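Local coordinates for cobalamin biosynthesis protein CobN (Mycobacterium tuberculosis, PDB 7C6O) that is the large, catalytic subunit of cobaltochelatase, the enzyme that inserts cobalt into the corrin ring during cobalamin biosynthesis, at residues A[719-724]-A[795-800]; A[692-697]-A[751-756]; A[778-783]-A[788-793]. One frame throughout, in Å; residues are numbered along the deposited sequence. Where two conformers were deposited one is given.

How the contacts relate
The three contacts lie in one helical region of this chelatase subunit, on the same side of the chain's centre. Contact 2 (692-697 with 751-756) and contact 1 (719-724 with 795-800) interleave along the chain, whereas contact 3 (778-783 with 788-793) is nested inside the loop that contact 1 closes. Contacts 1 and 3 share helix 784-801; their centres are about 13 Å apart, and Leu721 packs on Ala793 and Val789. Contacts 1 and 2, centres about 19 Å apart, are joined by an Arg722-Asp694 salt bridge. Contact 2 uses the start of helix 750-769, whose later residues, such as Leu767, pack on contact 3. Together they pack helices 675-694, 710-722, 750-769, 776-780 and 784-801 against one another.

Contact 1: residues A[719-724]-A[795-800]; sequences AILRAR and TEVIPR
Ile720 and Leu721, in the last turn of helix 710-722, close on the two methyl groups of Val797 in a helix-helix packing contact inside the helical region of this chelatase subunit. Val797 CG1 meets Ile720 alone, at two points, CD1 at 4.1 Å and CG2 at 4.2 Å, the two side chains sliding past each other in opposite directions. On the other branch, Val797 CG2 lies 4.2 Å from Leu721 CD2 and also comes near Ile720 CG2. Val797 holds CG1 anti to its own backbone N (chi1 -179°), which spreads its methyls over the neighbouring isoleucine and leucine. All three residues are buried, and the contact between the two segments is purely apolar. Farther out, Leu721 also packs on Val789 and Ala793 of helix 784-801, and Val797 touches Phe792 of its own helix, so the same apolar layer runs back along that helix. The helix carrying Val797 is irregular here: a wider pi-type turn spans 795-797, and a kink follows at Pro799, whose N lacks a bond to the preceding turn. Beyond the kink, Arg800 reaches back one turn to Glu796 in a salt bridge, while its NH1 binds Leu836 O. Arg800 NE gives Glu796 OE1 a nearly straight bond of 2.7 Å (N-H...O 164°), with the oxygen only 2° out of the guanidinium plane.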
loop_
_atom_site.group_PDB
_atom_site.type_symbol
_atom_site.label_atom_id
_atom_site.label_comp_id
_atom_site.label_asym_id
_atom_site.label_seq_id
_atom_site.Cartn_x
_atom_site.Cartn_y
_atom_site.Cartn_z
ATOM N N ALA A 719 4.645 -23.622 -9.417
ATOM C CA ALA A 719 3.637 -22.906 -8.642
ATOM C C ALA A 719 3.063 -21.735 -9.431
ATOM O O ALA A 719 1.852 -21.484 -9.392
ATOM C CB ALA A 719 4.234 -22.420 -7.323
ATOM N N ILE A 720 3.917 -21.010 -10.155
ATOM C CA ILE A 720 3.448 -19.872 -10.941
ATOM C C ILE A 720 2.507 -20.337 -12.046
ATOM O O ILE A 720 1.461 -19.723 -12.292
ATOM C CB ILE A 720 4.648 -19.088 -11.504
ATOM C CG1 ILE A 720 5.393 -18.375 -10.368
ATOM C CG2 ILE A 720 4.197 -18.098 -12.569
ATOM C CD1 ILE A 720 6.730 -17.798 -10.775
ATOM N N LEU A 721 2.854 -21.436 -12.717
ATOM C CA LEU A 721 2.078 -21.923 -13.850
ATOM C C LEU A 721 0.769 -22.589 -13.450
ATOM O O LEU A 721 -0.063 -22.846 -14.327
ATOM C CB LEU A 721 2.906 -22.914 -14.671
ATOM C CG LEU A 721 4.133 -22.357 -15.392
ATOM C CD1 LEU A 721 4.850 -23.471 -16.143
ATOM C CD2 LEU A 721 3.724 -21.234 -16.335
ATOM N N ARG A 722 0.566 -22.888 -12.164
ATOM C CA ARG A 722 -0.662 -23.567 -11.765
ATOM C C ARG A 722 -1.883 -22.675 -11.949
ATOM O O ARG A 722 -2.983 -23.174 -12.213
ATOM C CB ARG A 722 -0.564 -24.037 -10.313
ATOM C CG ARG A 722 -1.682 -24.987 -9.911
ATOM C CD ARG A 722 -1.689 -25.264 -8.418
ATOM N NE ARG A 722 -0.562 -26.086 -7.989
ATOM C CZ ARG A 722 -0.379 -26.492 -6.736
ATOM N NH1 ARG A 722 -1.249 -26.149 -5.794
ATOM N NH2 ARG A 722 0.672 -27.239 -6.422
ATOM N N ALA A 723 -1.712 -21.365 -11.831
ATOM C CA ALA A 723 -2.838 -20.449 -11.911
ATOM C C ALA A 723 -3.173 -20.113 -13.356
ATOM O O ALA A 723 -2.315 -20.152 -14.245
ATOM C CB ALA A 723 -2.534 -19.159 -11.149
ATOM N N ARG A 724 -4.443 -19.796 -13.593
ATOM C CA ARG A 724 -4.824 -19.204 -14.866
ATOM C C ARG A 724 -4.200 -17.816 -14.967
ATOM O O ARG A 724 -4.232 -17.032 -14.011
ATOM C CB ARG A 724 -6.350 -19.155 -15.001
ATOM C CG ARG A 724 -6.992 -17.776 -14.902
ATOM C CD ARG A 724 -7.361 -17.414 -13.469
ATOM N NE ARG A 724 -7.774 -16.016 -13.360
ATOM C CZ ARG A 724 -7.025 -15.053 -12.831
ATOM N NH1 ARG A 724 -5.824 -15.335 -12.344
ATOM N NH2 ARG A 724 -7.481 -13.809 -12.782
ATOM N N THR A 795 9.031 -17.966 -22.452
ATOM C CA THR A 795 9.073 -16.633 -23.038
ATOM C C THR A 795 8.924 -15.523 -22.003
ATOM O O THR A 795 9.602 -14.493 -22.104
ATOM C CB THR A 795 7.977 -16.496 -24.101
ATOM O OG1 THR A 795 8.164 -17.493 -25.114
ATOM C CG2 THR A 795 8.026 -15.124 -24.743
ATOM N N GLU A 796 8.061 -15.707 -21.005
ATOM C CA GLU A 796 7.760 -14.653 -20.045
ATOM C C GLU A 796 8.233 -14.964 -18.633
ATOM O O GLU A 796 8.945 -14.154 -18.036
ATOM C CB GLU A 796 6.251 -14.369 -20.033
ATOM C CG GLU A 796 5.710 -13.835 -21.343
ATOM C CD GLU A 796 6.208 -12.437 -21.658
ATOM O OE1 GLU A 796 6.705 -11.750 -20.736
ATOM O OE2 GLU A 796 6.100 -12.022 -22.833
ATOM N N VAL A 797 7.853 -16.119 -18.080
ATOM C CA VAL A 797 8.136 -16.402 -16.673
ATOM C C VAL A 797 9.639 -16.435 -16.421
ATOM O O VAL A 797 10.157 -15.730 -15.547
ATOM C CB VAL A 797 7.467 -17.719 -16.245
ATOM C CG1 VAL A 797 7.752 -18.002 -14.776
ATOM C CG2 VAL A 797 5.971 -17.670 -16.509
ATOM N N ILE A 798 10.362 -17.257 -17.184
ATOM C CA ILE A 798 11.795 -17.431 -16.936
ATOM C C ILE A 798 12.581 -16.140 -17.140
ATOM O O ILE A 798 13.376 -15.782 -16.255
ATOM C CB ILE A 798 12.339 -18.599 -17.780
ATOM C CG1 ILE A 798 11.714 -19.911 -17.315
ATOM C CG2 ILE A 798 13.859 -18.660 -17.694
ATOM C CD1 ILE A 798 12.043 -20.248 -15.886
ATOM N N PRO A 799 12.434 -15.408 -18.256
ATOM C CA PRO A 799 13.198 -14.154 -18.388
ATOM C C PRO A 799 12.870 -13.133 -17.314
ATOM O O PRO A 799 13.761 -12.397 -16.873
ATOM C CB PRO A 799 12.809 -13.656 -19.787
ATOM C CG PRO A 799 12.406 -14.884 -20.518
ATOM C CD PRO A 799 11.706 -15.724 -19.499
ATOM N N ARG A 800 11.610 -13.066 -16.879
ATOM C CA ARG A 800 11.246 -12.112 -15.836
ATOM C C ARG A 800 11.778 -12.551 -14.478
ATOM O O ARG A 800 12.257 -11.721 -13.698
ATOM C CB ARG A 800 9.730 -11.936 -15.800
ATOM C CG ARG A 800 9.180 -11.252 -17.041
ATOM C CD ARG A 800 7.663 -11.317 -17.087
ATOM N NE ARG A 800 7.137 -10.661 -18.280
ATOM C CZ ARG A 800 6.839 -9.370 -18.351
ATOM N NH1 ARG A 800 7.010 -8.587 -17.292
ATOM N NH2 ARG A 800 6.367 -8.856 -19.480
#

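Contact 2: residues A[692-697]-A[751-756]; sequences IKDVQI and ATVDQT
Lys693 and Asp754 approach from opposite directions and meet as a salt bridge, NZ to OD2 at 3.0 Å, at the junction of helix 675-694 with helix 750-769. The hydrogen bond in this pair is weak, and the lysine is shared: NZ also forms a salt bridge with Glu630, its stronger partner. The lysine chain is extended, with CG anti to the backbone N (chi1 169°), and this carries it alongside the carboxylate, Lys693 CE lying 3.3 Å from Asp754 OD1. This closer, ionic side holds the partly exposed Asp754, whereas the looser side, Val753 against Asp694, is buried. There the contact is van der Waals only: Val753 CG1 rests 3.9 Å from Asp694 OD1 and 4.1 Å from Asp694 OD2. Asp694 spends its charge elsewhere, OD1 forming salt bridges with Arg619 and Arg737, while OD2 pairs with Arg722 of helix 710-722 and binds a glycerol, probably from the crystallisation liquor. Lys693 offsets the repulsion between the neighbouring carboxylates of Asp754 and Glu630 and probably stays charged itself, and the arginines round Asp694 would favour its ionised form; a network of ion pairs thus joins the two helices.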
loop_
_atom_site.group_PDB
_atom_site.type_symbol
_atom_site.label_atom_id
_atom_site.label_comp_id
_atom_site.label_asym_id
_atom_site.label_seq_id
_atom_site.Cartn_x
_atom_site.Cartn_y
_atom_site.Cartn_z
ATOM N N ILE A 692 -4.610 -30.067 1.686
ATOM C CA ILE A 692 -3.437 -29.793 2.516
ATOM C C ILE A 692 -2.167 -30.381 1.914
ATOM O O ILE A 692 -1.065 -29.914 2.232
ATOM C CB ILE A 692 -3.616 -30.302 3.958
ATOM C CG1 ILE A 692 -3.733 -31.825 3.994
ATOM C CG2 ILE A 692 -4.826 -29.640 4.614
ATOM C CD1 ILE A 692 -3.673 -32.398 5.398
ATOM N N LYS A 693 -2.291 -31.394 1.055
ATOM C CA LYS A 693 -1.130 -31.937 0.360
ATOM C C LYS A 693 -0.718 -31.049 -0.808
ATOM O O LYS A 693 0.478 -30.881 -1.072
ATOM C CB LYS A 693 -1.438 -33.354 -0.129
ATOM C CG LYS A 693 -0.414 -33.937 -1.084
ATOM C CD LYS A 693 -0.783 -35.361 -1.484
ATOM C CE LYS A 693 0.308 -35.994 -2.326
ATOM N NZ LYS A 693 -0.009 -37.406 -2.670
ATOM N N ASP A 694 -1.696 -30.460 -1.494
ATOM C CA ASP A 694 -1.470 -29.757 -2.750
ATOM C C ASP A 694 -1.126 -28.284 -2.571
ATOM O O ASP A 694 -0.591 -27.671 -3.502
ATOM C CB ASP A 694 -2.716 -29.883 -3.635
ATOM C CG ASP A 694 -2.456 -29.507 -5.078
ATOM O OD1 ASP A 694 -1.486 -30.033 -5.664
ATOM O OD2 ASP A 694 -3.233 -28.700 -5.629
ATOM N N VAL A 695 -1.412 -27.704 -1.406
ATOM C CA VAL A 695 -1.237 -26.268 -1.222
ATOM C C VAL A 695 0.239 -25.896 -1.322
ATOM O O VAL A 695 1.129 -26.661 -0.923
ATOM C CB VAL A 695 -1.840 -25.828 0.125
ATOM C CG1 VAL A 695 -1.055 -26.419 1.291
ATOM C CG2 VAL A 695 -1.899 -24.306 0.216
ATOM N N GLN A 696 0.508 -24.720 -1.885
ATOM C CA GLN A 696 1.869 -24.205 -1.945
ATOM C C GLN A 696 2.247 -23.579 -0.608
ATOM O O GLN A 696 1.475 -22.802 -0.037
ATOM C CB GLN A 696 2.000 -23.172 -3.065
ATOM C CG GLN A 696 1.846 -23.741 -4.465
ATOM C CD GLN A 696 3.045 -24.568 -4.889
ATOM O OE1 GLN A 696 2.918 -25.514 -5.667
ATOM N NE2 GLN A 696 4.217 -24.207 -4.386
ATOM N N ILE A 697 3.434 -23.919 -0.109
ATOM C CA ILE A 697 3.985 -23.307 1.091
ATOM C C ILE A 697 5.407 -22.866 0.780
ATOM O O ILE A 697 6.018 -23.304 -0.198
ATOM C CB ILE A 697 3.981 -24.255 2.309
ATOM C CG1 ILE A 697 4.872 -25.467 2.035
ATOM C CG2 ILE A 697 2.563 -24.691 2.651
ATOM C CD1 ILE A 697 5.053 -26.379 3.233
ATOM N N ALA A 751 -7.009 -38.380 -6.378
ATOM C CA ALA A 751 -6.038 -39.217 -7.077
ATOM C C ALA A 751 -5.570 -38.572 -8.375
ATOM O O ALA A 751 -4.383 -38.641 -8.716
ATOM C CB ALA A 751 -6.635 -40.597 -7.351
ATOM N N THR A 752 -6.484 -37.938 -9.114
ATOM C CA THR A 752 -6.107 -37.369 -10.405
ATOM C C THR A 752 -5.304 -36.083 -10.245
ATOM O O THR A 752 -4.519 -35.734 -11.135
ATOM C CB THR A 752 -7.347 -37.123 -11.263
ATOM O OG1 THR A 752 -8.339 -36.441 -10.486
ATOM C CG2 THR A 752 -7.915 -38.445 -11.760
ATOM N N VAL A 753 -5.481 -35.368 -9.131
ATOM C CA VAL A 753 -4.642 -34.201 -8.866
ATOM C C VAL A 753 -3.181 -34.615 -8.767
ATOM O O VAL A 753 -2.296 -33.971 -9.346
ATOM C CB VAL A 753 -5.114 -33.475 -7.592
ATOM C CG1 VAL A 753 -4.128 -32.377 -7.214
ATOM C CG2 VAL A 753 -6.503 -32.895 -7.792
ATOM N N ASP A 754 -2.905 -35.710 -8.051
ATOM C CA ASP A 754 -1.529 -36.168 -7.890
ATOM C C ASP A 754 -0.930 -36.605 -9.219
ATOM O O ASP A 754 0.241 -36.330 -9.504
ATOM C CB ASP A 754 -1.470 -37.314 -6.878
ATOM C CG ASP A 754 -1.709 -36.848 -5.456
ATOM O OD1 ASP A 754 -1.369 -35.687 -5.146
ATOM O OD2 ASP A 754 -2.237 -37.641 -4.647
ATOM N N GLN A 755 -1.716 -37.292 -10.047
ATOM C CA GLN A 755 -1.203 -37.754 -11.332
ATOM C C GLN A 755 -0.949 -36.586 -12.277
ATOM O O GLN A 755 0.055 -36.572 -13.000
ATOM C CB GLN A 755 -2.180 -38.755 -11.947
ATOM C CG GLN A 755 -2.473 -39.936 -11.034
ATOM C CD GLN A 755 -3.659 -40.758 -11.491
ATOM O OE1 GLN A 755 -4.121 -40.630 -12.624
ATOM N NE2 GLN A 755 -4.163 -41.609 -10.603
ATOM N N THR A 756 -1.836 -35.589 -12.276
ATOM C CA THR A 756 -1.634 -34.428 -13.135
ATOM C C THR A 756 -0.458 -33.585 -12.655
ATOM O O THR A 756 0.296 -33.040 -13.469
ATOM C CB THR A 756 -2.910 -33.592 -13.198
ATOM O OG1 THR A 756 -4.019 -34.440 -13.521
ATOM C CG2 THR A 756 -2.787 -32.517 -14.265
#

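Contact 3: residues A[778-783]-A[788-793]; sequences DRLTGN and AVLRFA
Asp778 and Arg791 form the ionic part of this helix-to-helix contact at the protein surface. Asp778 OD2 lies 3.2 Å from Arg791 NH1 in a salt bridge, approached obliquely, with the carboxylate and guanidinium planes 42° apart. The arginine chain bends at chi3 (38°), which turns its end toward the aspartate. A water adds a second connection: it accepts from Asp778 N and from Arg791 NH1, each at 2.9 Å, and sits in the guanidinium plane at its edge, bridging the start of one segment to the arginine. The apolar part centres on Leu790, which is buried. Leu790 CD1 comes 4.1 Å from Thr781 CG2 and 4.4 Å from Leu780 CB, while Leu767 of helix 750-769 packs against both Leu780 and Leu790. Within the connection, Thr781 puts its methyl toward the leucine and its hydroxyl to local use: Thr781 OG1 accepts a bond of 2.9 Å from Asn783 N (N-H...O 158°). Asn783 in turn is the N-cap of helix 784-801, its OD1 taking the N-H of Ala786. The whole is a pair of successive helices joined by a short connection, in which helix 776-780 ends, an ST turn leads through Gly782, and an asparagine N-cap starts the next helix.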
loop_
_atom_site.group_PDB
_atom_site.type_symbol
_atom_site.label_atom_id
_atom_site.label_comp_id
_atom_site.label_asym_id
_atom_site.label_seq_id
_atom_site.Cartn_x
_atom_site.Cartn_y
_atom_site.Cartn_z
ATOM N N ASP A 778 6.489 -27.521 -28.106
ATOM C CA ASP A 778 5.730 -28.394 -28.997
ATOM C C ASP A 778 6.345 -29.783 -29.087
ATOM O O ASP A 778 5.625 -30.769 -29.279
ATOM C CB ASP A 778 5.628 -27.771 -30.389
ATOM C CG ASP A 778 4.483 -26.783 -30.505
ATOM O OD1 ASP A 778 3.390 -27.072 -29.970
ATOM O OD2 ASP A 778 4.676 -25.719 -31.130
ATOM N N ARG A 779 7.667 -29.886 -28.944
ATOM C CA ARG A 779 8.312 -31.190 -28.982
ATOM C C ARG A 779 8.162 -31.954 -27.673
ATOM O O ARG A 779 8.337 -33.178 -27.664
ATOM C CB ARG A 779 9.795 -31.036 -29.338
ATOM C CG ARG A 779 10.764 -31.186 -28.175
ATOM C CD ARG A 779 12.202 -31.203 -28.677
ATOM N NE ARG A 779 12.586 -29.928 -29.280
ATOM C CZ ARG A 779 13.544 -29.136 -28.809
ATOM N NH1 ARG A 779 14.232 -29.492 -27.733
ATOM N NH2 ARG A 779 13.822 -27.992 -29.421
ATOM N N LEU A 780 7.828 -31.270 -26.577
ATOM C CA LEU A 780 7.668 -31.931 -25.289
ATOM C C LEU A 780 6.272 -32.494 -25.067
ATOM O O LEU A 780 6.110 -33.390 -24.231
ATOM C CB LEU A 780 8.002 -30.965 -24.147
ATOM C CG LEU A 780 9.484 -30.669 -23.920
ATOM C CD1 LEU A 780 9.664 -29.706 -22.757
ATOM C CD2 LEU A 780 10.267 -31.952 -23.691
ATOM N N THR A 781 5.264 -32.003 -25.785
ATOM C CA THR A 781 3.904 -32.473 -25.567
ATOM C C THR A 781 3.080 -32.291 -26.833
ATOM O O THR A 781 3.204 -31.278 -27.527
ATOM C CB THR A 781 3.235 -31.735 -24.398
ATOM O OG1 THR A 781 1.866 -32.144 -24.291
ATOM C CG2 THR A 781 3.297 -30.224 -24.600
ATOM N N GLY A 782 2.244 -33.286 -27.126
ATOM C CA GLY A 782 1.244 -33.170 -28.164
ATOM C C GLY A 782 0.003 -32.421 -27.748
ATOM O O GLY A 782 -0.907 -32.227 -28.558
ATOM N N ASN A 783 -0.052 -32.000 -26.486
ATOM C CA ASN A 783 -1.149 -31.192 -25.966
ATOM C C ASN A 783 -0.900 -29.742 -26.360
ATOM O O ASN A 783 0.048 -29.115 -25.876
ATOM C CB ASN A 783 -1.245 -31.355 -24.450
ATOM C CG ASN A 783 -2.522 -30.773 -23.870
ATOM O OD1 ASN A 783 -2.959 -29.685 -24.248
ATOM N ND2 ASN A 783 -3.125 -31.502 -22.937
ATOM N N ALA A 788 1.340 -24.392 -25.137
ATOM C CA ALA A 788 1.236 -22.939 -25.054
ATOM C C ALA A 788 1.635 -22.437 -23.672
ATOM O O ALA A 788 2.230 -21.359 -23.545
ATOM C CB ALA A 788 -0.183 -22.491 -25.400
ATOM N N VAL A 789 1.321 -23.203 -22.626
ATOM C CA VAL A 789 1.722 -22.820 -21.275
ATOM C C VAL A 789 3.234 -22.929 -21.118
ATOM O O VAL A 789 3.883 -22.032 -20.567
ATOM C CB VAL A 789 0.984 -23.678 -20.231
ATOM C CG1 VAL A 789 1.484 -23.354 -18.827
ATOM C CG2 VAL A 789 -0.516 -23.457 -20.328
ATOM N N LEU A 790 3.815 -24.032 -21.598
ATOM C CA LEU A 790 5.263 -24.197 -21.519
ATOM C C LEU A 790 5.983 -23.099 -22.292
ATOM O O LEU A 790 7.049 -22.631 -21.874
ATOM C CB LEU A 790 5.666 -25.575 -22.044
ATOM C CG LEU A 790 5.122 -26.782 -21.276
ATOM C CD1 LEU A 790 5.590 -28.081 -21.916
ATOM C CD2 LEU A 790 5.539 -26.719 -19.815
ATOM N N ARG A 791 5.417 -22.680 -23.426
ATOM C CA ARG A 791 6.008 -21.588 -24.192
ATOM C C ARG A 791 5.907 -20.275 -23.428
ATOM O O ARG A 791 6.839 -19.463 -23.448
ATOM C CB ARG A 791 5.325 -21.486 -25.557
ATOM C CG ARG A 791 6.155 -20.824 -26.643
ATOM C CD ARG A 791 5.749 -21.324 -28.035
ATOM N NE ARG A 791 4.306 -21.531 -28.151
ATOM C CZ ARG A 791 3.730 -22.709 -28.380
ATOM N NH1 ARG A 791 4.473 -23.797 -28.537
ATOM N NH2 ARG A 791 2.409 -22.798 -28.466
ATOM N N PHE A 792 4.781 -20.056 -22.744
ATOM C CA PHE A 792 4.638 -18.882 -21.889
ATOM C C PHE A 792 5.671 -18.889 -20.770
ATOM O O PHE A 792 6.242 -17.845 -20.435
ATOM C CB PHE A 792 3.221 -18.831 -21.317
ATOM C CG PHE A 792 2.995 -17.714 -20.335
ATOM C CD1 PHE A 792 2.846 -16.408 -20.769
ATOM C CD2 PHE A 792 2.913 -17.976 -18.975
ATOM C CE1 PHE A 792 2.631 -15.382 -19.867
ATOM C CE2 PHE A 792 2.698 -16.955 -18.068
ATOM C CZ PHE A 792 2.555 -15.656 -18.515
ATOM N N ALA A 793 5.931 -20.061 -20.186
ATOM C CA ALA A 793 6.948 -20.158 -19.145
ATOM C C ALA A 793 8.322 -19.776 -19.678
ATOM O O ALA A 793 9.078 -19.058 -19.014
ATOM C CB ALA A 793 6.974 -21.573 -18.568
HETATM O O HOH W 1 7.118 -24.827 -29.086
#